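Long-range contacts in membrane-anchored mycosin mycp1 (Mycobacterium thermoresistibile, PDB 4HVL), which probably cleaves proteins as a subtilisin-type serine protease (mycosin) and is an essential component of the type VII (ESX-1) secretion system: residues A31-P36 / A298-D303; I64-I69 / A174-I179. All coordinates share one frame; numbering follows the deposited sequence.

Contact 1: residues A31-P36 / A298-D303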
ATOM      1  N   ALA A  31     -15.399  -4.124 -12.381  1.00 19.97           N
ATOM      2  CA  ALA A  31     -15.590  -5.143 -11.343  1.00 18.87           C
ATOM      3  C   ALA A  31     -14.550  -6.236 -11.569  1.00 18.34           C
ATOM      4  O   ALA A  31     -14.154  -6.483 -12.701  1.00 18.15           O
ATOM      5  CB  ALA A  31     -16.974  -5.719 -11.418  1.00 19.80           C
ATOM      6  N   PRO A  32     -14.071  -6.861 -10.488  1.00 17.46           N
ATOM      7  CA  PRO A  32     -13.121  -7.940 -10.650  1.00 17.32           C
ATOM      8  C   PRO A  32     -13.819  -9.186 -11.149  1.00 17.00           C
ATOM      9  O   PRO A  32     -15.061  -9.280 -11.089  1.00 16.37           O
ATOM     10  CB  PRO A  32     -12.623  -8.165  -9.224  1.00 18.04           C
ATOM     11  CG  PRO A  32     -13.802  -7.840  -8.397  1.00 18.47           C
ATOM     12  CD  PRO A  32     -14.419  -6.648  -9.073  1.00 17.63           C
ATOM     13  N   THR A  33     -13.019 -10.161 -11.568  1.00 16.95           N
ATOM     14  CA  THR A  33     -13.553 -11.383 -12.128  1.00 16.72           C
ATOM     15  C   THR A  33     -12.631 -12.589 -11.824  1.00 17.07           C
ATOM     16  O   THR A  33     -11.827 -12.549 -10.890  1.00 17.12           O
ATOM     17  CB  THR A  33     -13.926 -11.178 -13.635  1.00 16.74           C
ATOM     18  OG1 THR A  33     -14.577 -12.339 -14.132  1.00 16.89           O
ATOM     19  CG2 THR A  33     -12.710 -10.832 -14.539  1.00 17.75           C
ATOM     20  N   VAL A  34     -12.767 -13.645 -12.608  1.00 17.21           N
ATOM     21  CA  VAL A  34     -12.056 -14.894 -12.378  1.00 18.52           C
ATOM     22  C   VAL A  34     -11.582 -15.465 -13.699  1.00 19.86           C
ATOM     23  O   VAL A  34     -12.171 -15.192 -14.751  1.00 21.04           O
ATOM     24  CB  VAL A  34     -12.970 -15.931 -11.676  1.00 18.53           C
ATOM     25  CG1 VAL A  34     -13.431 -15.398 -10.328  1.00 19.30           C
ATOM     26  CG2 VAL A  34     -14.186 -16.265 -12.537  1.00 17.69           C
ATOM     27  N   TYR A  35     -10.491 -16.227 -13.651  1.00 19.21           N
ATOM     28  CA  TYR A  35     -10.071 -17.016 -14.800  1.00 19.29           C
ATOM     29  C   TYR A  35     -11.025 -18.195 -14.952  1.00 20.49           C
ATOM     30  O   TYR A  35     -11.440 -18.809 -13.949  1.00 19.68           O
ATOM     31  CB  TYR A  35      -8.628 -17.509 -14.645  1.00 19.30           C
ATOM     32  CG  TYR A  35      -7.604 -16.464 -15.006  1.00 20.00           C
ATOM     33  CD1 TYR A  35      -7.320 -16.176 -16.338  1.00 20.27           C
ATOM     34  CD2 TYR A  35      -6.934 -15.742 -14.018  1.00 20.50           C
ATOM     35  CE1 TYR A  35      -6.379 -15.221 -16.679  1.00 21.24           C
ATOM     36  CE2 TYR A  35      -5.996 -14.769 -14.358  1.00 21.11           C
ATOM     37  CZ  TYR A  35      -5.731 -14.516 -15.688  1.00 21.20           C
ATOM     38  OH  TYR A  35      -4.826 -13.548 -16.039  1.00 23.16           O
ATOM     39  N   PRO A  36     -11.382 -18.526 -16.207  1.00 21.64           N
ATOM     40  CA  PRO A  36     -12.216 -19.689 -16.434  1.00 22.87           C
ATOM     41  C   PRO A  36     -11.663 -20.905 -15.718  1.00 23.76           C
ATOM     42  O   PRO A  36     -10.465 -21.089 -15.704  1.00 23.99           O
ATOM     43  CB  PRO A  36     -12.140 -19.865 -17.952  1.00 23.39           C
ATOM     44  CG  PRO A  36     -12.028 -18.462 -18.454  1.00 22.41           C
ATOM     45  CD  PRO A  36     -11.085 -17.822 -17.469  1.00 21.65           C
ATOM     46  N   ALA A 298      -8.793 -12.356 -11.339  1.00 17.42           N
ATOM     47  CA  ALA A 298      -8.581 -11.773 -12.647  1.00 18.24           C
ATOM     48  C   ALA A 298      -9.236 -10.402 -12.709  1.00 18.88           C
ATOM     49  O   ALA A 298     -10.211 -10.128 -11.999  1.00 17.77           O
ATOM     50  CB  ALA A 298      -9.178 -12.662 -13.726  1.00 19.44           C
ATOM     51  N   LEU A 299      -8.697  -9.568 -13.588  1.00 20.07           N
ATOM     52  CA  LEU A 299      -9.238  -8.262 -13.893  1.00 21.26           C
ATOM     53  C   LEU A 299      -9.374  -8.111 -15.395  1.00 22.80           C
ATOM     54  O   LEU A 299      -8.680  -8.797 -16.166  1.00 22.83           O
ATOM     55  CB  LEU A 299      -8.282  -7.190 -13.365  1.00 21.44           C
ATOM     56  CG  LEU A 299      -8.132  -7.259 -11.853  1.00 20.53           C
ATOM     57  CD1 LEU A 299      -6.987  -6.394 -11.400  1.00 20.56           C
ATOM     58  CD2 LEU A 299      -9.447  -6.874 -11.169  1.00 20.17           C
ATOM     59  N   GLN A 300     -10.260  -7.208 -15.825  1.00 23.85           N
ATOM     60  CA  GLN A 300     -10.425  -6.965 -17.246  1.00 25.92           C
ATOM     61  C   GLN A 300      -9.243  -6.107 -17.695  1.00 28.04           C
ATOM     62  O   GLN A 300      -9.004  -5.053 -17.136  1.00 27.96           O
ATOM     63  CB  GLN A 300     -11.756  -6.256 -17.550  1.00 26.33           C
ATOM     64  CG  GLN A 300     -13.013  -6.971 -17.054  1.00 25.37           C
ATOM     65  CD  GLN A 300     -13.250  -8.306 -17.733  1.00 25.25           C
ATOM     66  OE1 GLN A 300     -12.602  -8.636 -18.723  1.00 25.93           O
ATOM     67  NE2 GLN A 300     -14.193  -9.075 -17.209  1.00 24.37           N
ATOM     68  N   GLY A 301      -8.494  -6.577 -18.685  1.00 30.92           N
ATOM     69  CA  GLY A 301      -7.399  -5.802 -19.269  1.00 33.77           C
ATOM     70  C   GLY A 301      -7.819  -5.273 -20.626  1.00 38.05           C
ATOM     71  O   GLY A 301      -9.008  -5.231 -20.937  1.00 37.98           O
ATOM     72  N   GLN A 302      -6.838  -4.876 -21.434  1.00 42.92           N
ATOM     73  CA  GLN A 302      -7.095  -4.292 -22.746  1.00 47.52           C
ATOM     74  C   GLN A 302      -7.474  -5.334 -23.781  1.00 49.69           C
ATOM     75  O   GLN A 302      -8.433  -5.144 -24.534  1.00 51.38           O
ATOM     76  CB  GLN A 302      -5.862  -3.519 -23.231  1.00 51.85           C
ATOM     77  CG  GLN A 302      -5.784  -2.106 -22.675  1.00 53.84           C
ATOM     78  CD  GLN A 302      -6.852  -1.209 -23.268  1.00 56.32           C
ATOM     79  OE1 GLN A 302      -7.799  -0.813 -22.585  1.00 57.81           O
ATOM     80  NE2 GLN A 302      -6.729  -0.918 -24.556  1.00 58.92           N
ATOM     81  N   ASP A 303      -6.714  -6.425 -23.831  1.00 50.29           N
ATOM     82  CA  ASP A 303      -7.007  -7.540 -24.740  1.00 52.38           C
ATOM     83  C   ASP A 303      -7.467  -8.777 -23.951  1.00 48.12           C
ATOM     84  O   ASP A 303      -7.070  -9.885 -24.274  1.00 50.36           O
ATOM     85  CB  ASP A 303      -5.766  -7.886 -25.600  1.00 56.48           C
ATOM     86  CG  ASP A 303      -5.863  -7.365 -27.031  1.00 62.34           C
ATOM     87  OD1 ASP A 303      -5.903  -6.123 -27.204  1.00 66.90           O
ATOM     88  OD2 ASP A 303      -5.871  -8.196 -27.987  1.00 66.28           O
TER
HETATM   89  O   HOH W   1     -11.767  -5.730 -13.719  1.00 17.71           O
HETATM   90  O   HOH W   2     -15.340  -7.764 -14.864  1.00 20.94           O
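A single antiparallel bridge pins the loop 31-36 to strand 295-300 of the small antiparallel sheet. In the hydrogen-bonded pair T33-A298, T33 N donates to A298 O at 2.8 Å. The return bond, A298 N to T33 O at 3.1 Å, is more bent, and its donor stands 53° out of the carbonyl plane.

The CB of A298 points into the other segment and sits in the angle formed by the V34-Y35 backbone and the Y35 ring. It lies over one ring face, 4.1 Å from the centroid, toward the rim, in a CH-pi contact. The Y35 ring also packs on L305 and P307 of the next strand.

On the other side of the bridge, L299 turns back at its tip, and its CD2 touches CB of P32 at 3.9 Å. The L299 side chain lies about 6 Å from that of H101, the predicted charge-relay histidine, which binds zinc here with S312. The T33 methyl CG2 meets NE2 of Q300 at 3.5 Å, the side chains crossing at about a right angle. Q300 is bent at chi2 (-65°), which brings its amide over T33.

Two waters donate to A31 O; one accepts from Q300 N at 3.0 Å, the other from Q300 NE2 at 2.9 Å. Between the segments the direct hydrogen bonds are thus one backbone pair, supplemented by water; N297 adds direct bonds to T33 and Y35.

Contact 2: residues I64-I69 / A174-I179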
ATOM      1  N   ILE A  64      -7.971  -4.380  16.374  1.00 18.38           N
ATOM      2  CA  ILE A  64      -7.126  -3.467  15.583  1.00 17.64           C
ATOM      3  C   ILE A  64      -7.949  -2.934  14.428  1.00 17.78           C
ATOM      4  O   ILE A  64      -8.794  -3.661  13.883  1.00 17.77           O
ATOM      5  CB  ILE A  64      -5.878  -4.193  15.045  1.00 17.58           C
ATOM      6  CG1 ILE A  64      -5.112  -4.887  16.190  1.00 17.90           C
ATOM      7  CG2 ILE A  64      -4.949  -3.260  14.249  1.00 17.39           C
ATOM      8  CD1 ILE A  64      -4.599  -3.961  17.284  1.00 18.28           C
ATOM      9  N   THR A  65      -7.713  -1.668  14.077  1.00 17.34           N
ATOM     10  CA  THR A  65      -8.377  -0.989  12.962  1.00 17.20           C
ATOM     11  C   THR A  65      -7.299  -0.597  11.934  1.00 16.84           C
ATOM     12  O   THR A  65      -6.329   0.073  12.279  1.00 16.98           O
ATOM     13  CB  THR A  65      -9.124   0.273  13.463  1.00 17.80           C
ATOM     14  OG1 THR A  65     -10.157  -0.116  14.393  1.00 18.65           O
ATOM     15  CG2 THR A  65      -9.754   1.082  12.312  1.00 17.39           C
ATOM     16  N   VAL A  66      -7.462  -1.055  10.690  1.00 16.45           N
ATOM     17  CA  VAL A  66      -6.561  -0.724   9.614  1.00 16.34           C
ATOM     18  C   VAL A  66      -7.263   0.240   8.665  1.00 16.69           C
ATOM     19  O   VAL A  66      -8.373  -0.052   8.178  1.00 16.19           O
ATOM     20  CB  VAL A  66      -6.117  -1.974   8.816  1.00 16.08           C
ATOM     21  CG1 VAL A  66      -5.070  -1.587   7.783  1.00 15.74           C
ATOM     22  CG2 VAL A  66      -5.581  -3.070   9.744  1.00 16.37           C
ATOM     23  N   ALA A  67      -6.619   1.380   8.404  1.00 16.74           N
ATOM     24  CA  ALA A  67      -7.080   2.302   7.383  1.00 17.35           C
ATOM     25  C   ALA A  67      -6.409   1.964   6.055  1.00 17.37           C
ATOM     26  O   ALA A  67      -5.178   1.725   6.002  1.00 18.05           O
ATOM     27  CB  ALA A  67      -6.774   3.734   7.758  1.00 17.97           C
ATOM     28  N   VAL A  68      -7.212   1.939   4.993  1.00 16.53           N
ATOM     29  CA  VAL A  68      -6.744   1.554   3.674  1.00 16.20           C
ATOM     30  C   VAL A  68      -6.924   2.719   2.728  1.00 15.84           C
ATOM     31  O   VAL A  68      -8.055   3.106   2.437  1.00 15.76           O
ATOM     32  CB  VAL A  68      -7.526   0.343   3.142  1.00 16.23           C
ATOM     33  CG1 VAL A  68      -6.931  -0.131   1.821  1.00 16.29           C
ATOM     34  CG2 VAL A  68      -7.535  -0.781   4.175  1.00 16.32           C
ATOM     35  N   ILE A  69      -5.811   3.314   2.299  1.00 15.51           N
ATOM     36  CA  ILE A  69      -5.840   4.436   1.361  1.00 15.23           C
ATOM     37  C   ILE A  69      -5.599   3.813  -0.010  1.00 14.90           C
ATOM     38  O   ILE A  69      -4.520   3.305  -0.301  1.00 14.45           O
ATOM     39  CB  ILE A  69      -4.771   5.493   1.713  1.00 15.65           C
ATOM     40  CG1 ILE A  69      -4.919   5.908   3.185  1.00 15.96           C
ATOM     41  CG2 ILE A  69      -4.860   6.675   0.764  1.00 15.75           C
ATOM     42  CD1 ILE A  69      -4.055   7.072   3.598  1.00 16.19           C
ATOM     43  N   ALA A 174      -6.974   4.788  13.370  1.00 18.82           N
ATOM     44  CA  ALA A 174      -6.425   3.509  12.868  1.00 18.37           C
ATOM     45  C   ALA A 174      -5.018   3.278  13.431  1.00 18.65           C
ATOM     46  O   ALA A 174      -4.237   4.225  13.579  1.00 18.85           O
ATOM     47  CB  ALA A 174      -6.416   3.512  11.365  1.00 18.00           C
ATOM     48  N   GLN A 175      -4.695   2.036  13.786  1.00 19.11           N
ATOM     49  CA  GLN A 175      -3.390   1.743  14.376  1.00 19.10           C
ATOM     50  C   GLN A 175      -2.407   1.235  13.332  1.00 18.80           C
ATOM     51  O   GLN A 175      -1.198   1.151  13.600  1.00 18.07           O
ATOM     52  CB  GLN A 175      -3.503   0.738  15.512  1.00 20.52           C
ATOM     53  CG  GLN A 175      -4.367   1.205  16.662  1.00 21.63           C
ATOM     54  CD  GLN A 175      -5.802   0.749  16.549  1.00 22.38           C
ATOM     55  OE1 GLN A 175      -6.129  -0.142  15.779  1.00 22.68           O
ATOM     56  NE2 GLN A 175      -6.673   1.396  17.292  1.00 23.98           N
ATOM     57  N   VAL A 176      -2.947   0.911  12.149  1.00 18.04           N
ATOM     58  CA  VAL A 176      -2.175   0.606  10.940  1.00 17.54           C
ATOM     59  C   VAL A 176      -2.814   1.368   9.790  1.00 16.95           C
ATOM     60  O   VAL A 176      -4.051   1.397   9.668  1.00 15.91           O
ATOM     61  CB  VAL A 176      -2.182  -0.906  10.653  1.00 17.97           C
ATOM     62  CG1 VAL A 176      -1.273  -1.254   9.479  1.00 17.92           C
ATOM     63  CG2 VAL A 176      -1.780  -1.681  11.905  1.00 18.08           C
ATOM     64  N   ILE A 177      -1.973   2.029   8.984  1.00 16.48           N
ATOM     65  CA  ILE A 177      -2.412   2.733   7.788  1.00 16.21           C
ATOM     66  C   ILE A 177      -1.704   2.150   6.562  1.00 16.13           C
ATOM     67  O   ILE A 177      -0.471   2.288   6.395  1.00 16.74           O
ATOM     68  CB  ILE A 177      -2.107   4.248   7.872  1.00 16.43           C
ATOM     69  CG1 ILE A 177      -2.782   4.850   9.110  1.00 16.59           C
ATOM     70  CG2 ILE A 177      -2.606   4.957   6.619  1.00 16.54           C
ATOM     71  CD1 ILE A 177      -2.458   6.296   9.373  1.00 16.54           C
ATOM     72  N   ASN A 178      -2.476   1.521   5.691  1.00 15.49           N
ATOM     73  CA  ASN A 178      -1.961   0.936   4.456  1.00 15.43           C
ATOM     74  C   ASN A 178      -2.117   1.935   3.330  1.00 15.20           C
ATOM     75  O   ASN A 178      -3.247   2.308   2.979  1.00 15.25           O
ATOM     76  CB  ASN A 178      -2.753  -0.331   4.116  1.00 15.66           C
ATOM     77  CG  ASN A 178      -2.231  -1.051   2.887  1.00 15.54           C
ATOM     78  OD1 ASN A 178      -1.322  -1.881   2.952  1.00 15.84           O
ATOM     79  ND2 ASN A 178      -2.835  -0.772   1.773  1.00 15.95           N
ATOM     80  N   ILE A 179      -0.992   2.367   2.761  1.00 14.77           N
ATOM     81  CA  ILE A 179      -1.008   3.332   1.671  1.00 14.55           C
ATOM     82  C   ILE A 179      -0.626   2.627   0.371  1.00 14.48           C
ATOM     83  O   ILE A 179       0.518   2.225   0.180  1.00 13.75           O
ATOM     84  CB  ILE A 179      -0.030   4.509   1.931  1.00 14.72           C
ATOM     85  CG1 ILE A 179      -0.324   5.141   3.296  1.00 14.55           C
ATOM     86  CG2 ILE A 179      -0.142   5.536   0.802  1.00 15.03           C
ATOM     87  CD1 ILE A 179       0.445   6.419   3.622  1.00 14.55           C
TER
HETATM   88  O   HOH W   3      -9.357  -0.492  16.837  1.00 26.47           O
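V66 and V176 lie side by side on neighbouring parallel strands in the central sheet of the subtilisin fold. The strands, 65-69 and 176-179, run 19° apart. Strand 65-70 ends at D70, predicted to be the charge-relay aspartate of this subtilase.

The inner part is tightly packed. A67 N donates to V176 O, N178 N to A67 O at 2.7 Å, and I69 N to N178 O at 2.8 Å. Side chains alternate between the two faces. V66, V68, V176 and N178 share one, covered by helices 102-110 and 311-328. A67, I69, I177 and I179 share the other, against helix 154-171. There CD1 of I69 reaches across to CG2 of I177 at 4.0 Å, and CB of A67 meets CB of A174 at 3.6 Å.

The I64-Q175 end is looser and partly exposed. T65 O takes a bond from Q175 N at 3.0 Å and only a weak one from V176 N. A water bonded to T65 OG1 makes a weak bond with Q175 NE2, while R127 also binds that hydroxyl. The Q175 chain bends at chi2 (94°) and carries its amide back to the strand start. Its OE1 accepts a hydrogen bond from T65 N at 2.8 Å, in the carbonyl plane and nearly straight at 168°.

From the N terminus, the chain first passes through 31-36, in the loop between strand 23-25 and helix 45-50. It then enters the central sheet at 64-69. After strands 82-86 and 127-132 and helices 102-110 and 154-171, it returns at 174-179, where contact 2 closes a loop of 104 residues. Much later it reaches 298-303, and contact 1 closes a loop of 261 residues that contains the whole of contact 2. The two contacts do not touch; their centres are 27 Å apart. Contact 2 joins two neighbouring strands in the core. Contact 1 ties the loop after strand 23-25 to the small antiparallel sheet at the surface.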